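Local coordinates for tail protein, 43 kDa (Neisseria meningitidis MC58, PDB 3D37) that is of unknown function but is probably a component of a phage-type tail baseplate, perhaps of its hub, at residues His165-Leu168 / Leu174-Gly177; Gln269-Arg274 / Asp338-Pro343. All blocks are in the same frame, centred on the assembly; numbering follows the deposited sequence.

Interaction 1: residues His165-Leu168 / Leu174-Gly177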
loop_
_atom_site.group_PDB
_atom_site.type_symbol
_atom_site.label_atom_id
_atom_site.label_comp_id
_atom_site.label_asym_id
_atom_site.label_seq_id
_atom_site.Cartn_x
_atom_site.Cartn_y
_atom_site.Cartn_z
ATOM N N HIS A 165 26.213 36.092 7.245
ATOM C CA HIS A 165 26.219 34.644 7.173
ATOM C C HIS A 165 26.874 34.209 5.869
ATOM O O HIS A 165 26.716 34.889 4.858
ATOM C CB HIS A 165 24.734 34.126 7.242
ATOM C CG HIS A 165 24.624 32.677 7.555
ATOM N ND1 HIS A 165 24.669 32.190 8.841
ATOM C CD2 HIS A 165 24.480 31.597 6.751
ATOM C CE1 HIS A 165 24.597 30.874 8.821
ATOM N NE2 HIS A 165 24.463 30.487 7.562
ATOM N N PRO A 166 27.561 33.048 5.860
ATOM C CA PRO A 166 28.129 32.532 4.624
ATOM C C PRO A 166 27.185 31.633 3.815
ATOM O O PRO A 166 26.417 30.879 4.402
ATOM C CB PRO A 166 29.292 31.676 5.117
ATOM C CG PRO A 166 28.822 31.129 6.381
ATOM C CD PRO A 166 27.881 32.167 6.992
ATOM N N TRP A 167 27.272 31.707 2.484
ATOM C CA TRP A 167 26.713 30.652 1.635
ATOM C C TRP A 167 27.439 30.592 0.339
ATOM O O TRP A 167 28.078 31.559 -0.040
ATOM C CB TRP A 167 25.217 30.864 1.376
ATOM C CG TRP A 167 24.863 32.122 0.628
ATOM C CD1 TRP A 167 24.705 32.251 -0.701
ATOM C CD2 TRP A 167 24.586 33.423 1.188
ATOM N NE1 TRP A 167 24.375 33.548 -1.022
ATOM C CE2 TRP A 167 24.279 34.274 0.127
ATOM C CE3 TRP A 167 24.578 33.933 2.489
ATOM C CZ2 TRP A 167 23.924 35.585 0.318
ATOM C CZ3 TRP A 167 24.224 35.189 2.685
ATOM C CH2 TRP A 167 23.910 36.029 1.625
ATOM N N LEU A 168 27.278 29.463 -0.353
ATOM C CA LEU A 168 27.632 29.337 -1.762
ATOM C C LEU A 168 26.504 29.700 -2.699
ATOM O O LEU A 168 25.354 29.296 -2.513
ATOM C CB LEU A 168 28.101 27.896 -2.098
ATOM C CG LEU A 168 29.505 27.496 -1.686
ATOM C CD1 LEU A 168 30.570 28.252 -2.531
ATOM C CD2 LEU A 168 29.657 27.784 -0.213
ATOM N N LEU A 174 31.704 31.878 -3.017
ATOM C CA LEU A 174 31.400 31.969 -1.619
ATOM C C LEU A 174 30.936 33.432 -1.321
ATOM O O LEU A 174 31.595 34.402 -1.742
ATOM C CB LEU A 174 32.631 31.582 -0.819
ATOM C CG LEU A 174 32.561 31.689 0.704
ATOM C CD1 LEU A 174 31.474 30.784 1.325
ATOM C CD2 LEU A 174 33.966 31.402 1.280
ATOM N N VAL A 175 29.797 33.574 -0.639
ATOM C CA VAL A 175 29.276 34.876 -0.272
ATOM C C VAL A 175 29.326 34.923 1.237
ATOM O O VAL A 175 29.115 33.904 1.865
ATOM C CB VAL A 175 27.885 35.107 -0.793
ATOM C CG1 VAL A 175 27.255 36.358 -0.163
ATOM C CG2 VAL A 175 27.893 35.227 -2.297
ATOM N N VAL A 176 29.763 36.059 1.811
ATOM C CA VAL A 176 29.435 36.402 3.220
ATOM C C VAL A 176 28.561 37.612 3.078
ATOM O O VAL A 176 28.856 38.533 2.290
ATOM C CB VAL A 176 30.625 36.620 4.173
ATOM C CG1 VAL A 176 30.131 37.166 5.502
ATOM C CG2 VAL A 176 31.323 35.303 4.469
ATOM N N GLY A 177 27.422 37.570 3.753
ATOM C CA GLY A 177 26.393 38.552 3.492
ATOM C C GLY A 177 25.092 38.341 4.230
ATOM O O GLY A 177 25.032 37.689 5.261
#
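Four backbone hydrogen bonds tie His165-Leu168 to Leu174-Gly177. His165 and Gly177 form one antiparallel hydrogen-bonded pair: His165 N donates to Gly177 O at 2.8 Å in the carbonyl plane, and Gly177 N returns the bond to His165 O. Trp167 and Val175 form the other. Here Val175 N reaches Trp167 O at 2.7 Å, and Trp167 N binds Val175 O. Pro166 has no N-H to offer, but it sits in a non-hydrogen-bonded pair with Val176, where none is needed. Its CA instead lies 3.2 Å from Val175 O in a CA-H...O contact.

The two strands make a beta hairpin closed by a five-residue loop. They belong to a small three-stranded sheet, in which 174-177 is the middle strand and pairs in parallel with 130-133 on its other edge.

The main side-chain contact is a CH-pi interaction between Trp167 and Val175. Trp167 CG stands between its own N and carbonyl carbon (chi1 63°), which lays the indole across the neighbouring strand. Val175 CG1 then sits over one face of the six-membered ring, 3.8 Å from its centroid. The far end of the indole continues to Gly177, with CZ3 3.6 Å from Gly177 C.

On the opposite face of the sheet the packing is aliphatic. Leu168 CD2 meets Leu174 CD1 at 3.8 Å, and Pro166 CB lies 4.2 Å from Val176 CG2. Helix 151-161 covers Pro166 and Val176 through Ala159, while helix 113-121 packs on Leu174 and Val176.

Interaction 2: residues Gln269-Arg274 / Asp338-Pro343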
loop_
_atom_site.group_PDB
_atom_site.type_symbol
_atom_site.label_atom_id
_atom_site.label_comp_id
_atom_site.label_asym_id
_atom_site.label_seq_id
_atom_site.Cartn_x
_atom_site.Cartn_y
_atom_site.Cartn_z
ATOM N N GLN A 269 20.718 36.557 18.292
ATOM C CA GLN A 269 20.122 35.326 18.857
ATOM C C GLN A 269 18.578 35.372 18.971
ATOM O O GLN A 269 17.902 34.373 18.720
ATOM C CB GLN A 269 20.708 34.986 20.228
ATOM C CG GLN A 269 20.143 33.676 20.809
ATOM C CD GLN A 269 20.544 32.471 19.955
ATOM O OE1 GLN A 269 19.733 31.924 19.163
ATOM N NE2 GLN A 269 21.818 32.061 20.090
ATOM N N LEU A 270 18.032 36.514 19.382
ATOM C CA LEU A 270 16.586 36.633 19.510
ATOM C C LEU A 270 15.956 36.513 18.145
ATOM O O LEU A 270 14.893 35.968 18.044
ATOM C CB LEU A 270 16.129 37.954 20.175
ATOM C CG LEU A 270 16.395 38.113 21.679
ATOM C CD1 LEU A 270 16.272 39.596 22.156
ATOM C CD2 LEU A 270 15.523 37.224 22.515
ATOM N N ALA A 271 16.626 36.996 17.093
ATOM C CA ALA A 271 16.049 36.969 15.736
ATOM C C ALA A 271 16.122 35.561 15.175
ATOM O O ALA A 271 15.203 35.087 14.490
ATOM C CB ALA A 271 16.748 37.974 14.829
ATOM N N ASP A 272 17.199 34.863 15.502
ATOM C CA ASP A 272 17.330 33.480 15.099
ATOM C C ASP A 272 16.231 32.632 15.724
ATOM O O ASP A 272 15.624 31.807 15.061
ATOM C CB ASP A 272 18.701 32.932 15.486
ATOM C CG ASP A 272 19.835 33.469 14.596
ATOM O OD1 ASP A 272 19.553 34.093 13.528
ATOM O OD2 ASP A 272 21.011 33.271 14.986
ATOM N N TRP A 273 15.970 32.840 17.011
ATOM C CA TRP A 273 14.909 32.112 17.682
ATOM C C TRP A 273 13.535 32.440 17.074
ATOM O O TRP A 273 12.670 31.564 16.894
ATOM C CB TRP A 273 14.918 32.418 19.168
ATOM C CG TRP A 273 16.014 31.750 19.899
ATOM C CD1 TRP A 273 16.653 30.604 19.532
ATOM C CD2 TRP A 273 16.585 32.151 21.154
ATOM N NE1 TRP A 273 17.606 30.270 20.471
ATOM C CE2 TRP A 273 17.588 31.201 21.476
ATOM C CE3 TRP A 273 16.363 33.224 22.026
ATOM C CZ2 TRP A 273 18.364 31.283 22.638
ATOM C CZ3 TRP A 273 17.134 33.312 23.190
ATOM C CH2 TRP A 273 18.132 32.342 23.482
ATOM N N ARG A 274 13.347 33.719 16.750
ATOM C CA ARG A 274 12.065 34.163 16.219
ATOM C C ARG A 274 11.805 33.499 14.856
ATOM O O ARG A 274 10.721 33.146 14.542
ATOM C CB ARG A 274 12.081 35.692 16.118
ATOM C CG ARG A 274 10.931 36.297 15.329
ATOM C CD ARG A 274 10.991 37.854 15.375
ATOM N NE ARG A 274 9.720 38.383 14.892
ATOM C CZ ARG A 274 9.325 39.656 15.006
ATOM N NH1 ARG A 274 10.089 40.576 15.579
ATOM N NH2 ARG A 274 8.133 40.003 14.528
ATOM N N ASP A 338 9.301 38.110 6.869
ATOM C CA ASP A 338 10.117 39.145 6.206
ATOM C C ASP A 338 10.848 40.089 7.144
ATOM O O ASP A 338 10.374 40.405 8.226
ATOM C CB ASP A 338 9.185 39.923 5.277
ATOM C CG ASP A 338 9.914 40.748 4.222
ATOM O OD1 ASP A 338 10.930 40.268 3.682
ATOM O OD2 ASP A 338 9.397 41.862 3.943
ATOM N N GLY A 339 12.058 40.489 6.753
ATOM C CA GLY A 339 12.794 41.537 7.435
ATOM C C GLY A 339 13.543 41.105 8.693
ATOM O O GLY A 339 14.186 41.924 9.306
ATOM N N ILE A 340 13.497 39.826 9.060
ATOM C CA ILE A 340 14.026 39.353 10.354
ATOM C C ILE A 340 15.488 38.869 10.284
ATOM O O ILE A 340 16.302 39.199 11.135
ATOM C CB ILE A 340 13.074 38.225 10.931
ATOM C CG1 ILE A 340 11.641 38.771 11.146
ATOM C CG2 ILE A 340 13.625 37.629 12.220
ATOM C CD1 ILE A 340 11.518 40.067 12.013
ATOM N N TRP A 341 15.833 38.104 9.256
ATOM C CA TRP A 341 17.172 37.500 9.081
ATOM C C TRP A 341 18.199 38.548 8.649
ATOM O O TRP A 341 17.913 39.343 7.782
ATOM C CB TRP A 341 17.117 36.346 8.014
ATOM C CG TRP A 341 18.392 35.483 7.919
ATOM C CD1 TRP A 341 18.981 34.776 8.936
ATOM C CD2 TRP A 341 19.259 35.295 6.758
ATOM N NE1 TRP A 341 20.115 34.160 8.485
ATOM C CE2 TRP A 341 20.322 34.467 7.167
ATOM C CE3 TRP A 341 19.225 35.740 5.432
ATOM C CZ2 TRP A 341 21.337 34.047 6.285
ATOM C CZ3 TRP A 341 20.241 35.325 4.555
ATOM C CH2 TRP A 341 21.269 34.488 4.982
ATOM N N THR A 342 19.412 38.494 9.216
ATOM C CA THR A 342 20.531 39.391 8.860
ATOM C C THR A 342 20.096 40.806 8.416
ATOM O O THR A 342 20.345 41.214 7.262
ATOM C CB THR A 342 21.370 38.758 7.734
ATOM O OG1 THR A 342 20.517 38.511 6.615
ATOM C CG2 THR A 342 22.018 37.444 8.184
ATOM N N PRO A 343 19.424 41.550 9.321
ATOM C CA PRO A 343 18.878 42.880 8.969
ATOM C C PRO A 343 19.945 43.980 8.764
ATOM O O PRO A 343 19.685 44.974 8.076
ATOM C CB PRO A 343 17.961 43.214 10.157
ATOM C CG PRO A 343 18.541 42.446 11.315
ATOM C CD PRO A 343 19.119 41.180 10.715
HETATM O O HOH W 1 19.466 37.097 12.026
#
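Ile340 packs against Ala271 and Arg274, where the loop after strand 330-337 runs beside helix 259-276. This is a helix-to-loop contact at the surface, within the C-terminal tail-protein domain, a family of the phage-barrel clan.

The apolar part is small. Ile340 CG2 lies 4.1 Å from Ala271 CB and 3.8 Å from Ala271 O, so this methyl rests on both the side chain and the backbone of the helix. Ala271 CB also approaches Ile340 O.

The two branches of Ile340 divide the work. CG1 is anti to the carbonyl carbon (chi1 -60°), and CD1 at its end reaches the guanidinium of Arg274. Arg274 is extended from CG to NE and crosses the isoleucine at about a right angle. Ile340 CD1 sits over the centre of one guanidinium face, 3.7 Å from Arg274 CZ. The contact with the flat group is therefore van der Waals, and its in-plane N-H groups remain directed elsewhere. Arg274 NH2 forms a salt bridge with Glu337, at the end of strand 330-337, which would help to fix the plane on which the methyl rests.

No direct hydrogen bond joins the segments; one water makes a loose polar link. It lies between Asp272, which also has a salt bridge to Lys268, and the loop backbone. The water accepts from Thr342 N at 3.1 Å and donates weakly to Asp272 OD1 at 3.4 Å.

Interaction 1 comes first along the chain, and interaction 2 follows about ninety residues later. Their centres are about 17 Å apart. One belongs to the gp44-like second domain, the other to the C-terminal domain, and they share no strand or helix. Even so, they touch directly. The indole of Trp341, from the 338-343 loop, packs on the hairpin: its CZ2 is 3.5 Å from His165 CB, and its CH2 is 3.8 Å from Trp167 CZ3. Phe31 contacts both Trp167 and Trp341. Leu275 of helix 259-276 also touches Trp341. The C-terminal loop thus bridges the second-domain hairpin and the long helix, joining parts of the protein far apart in sequence.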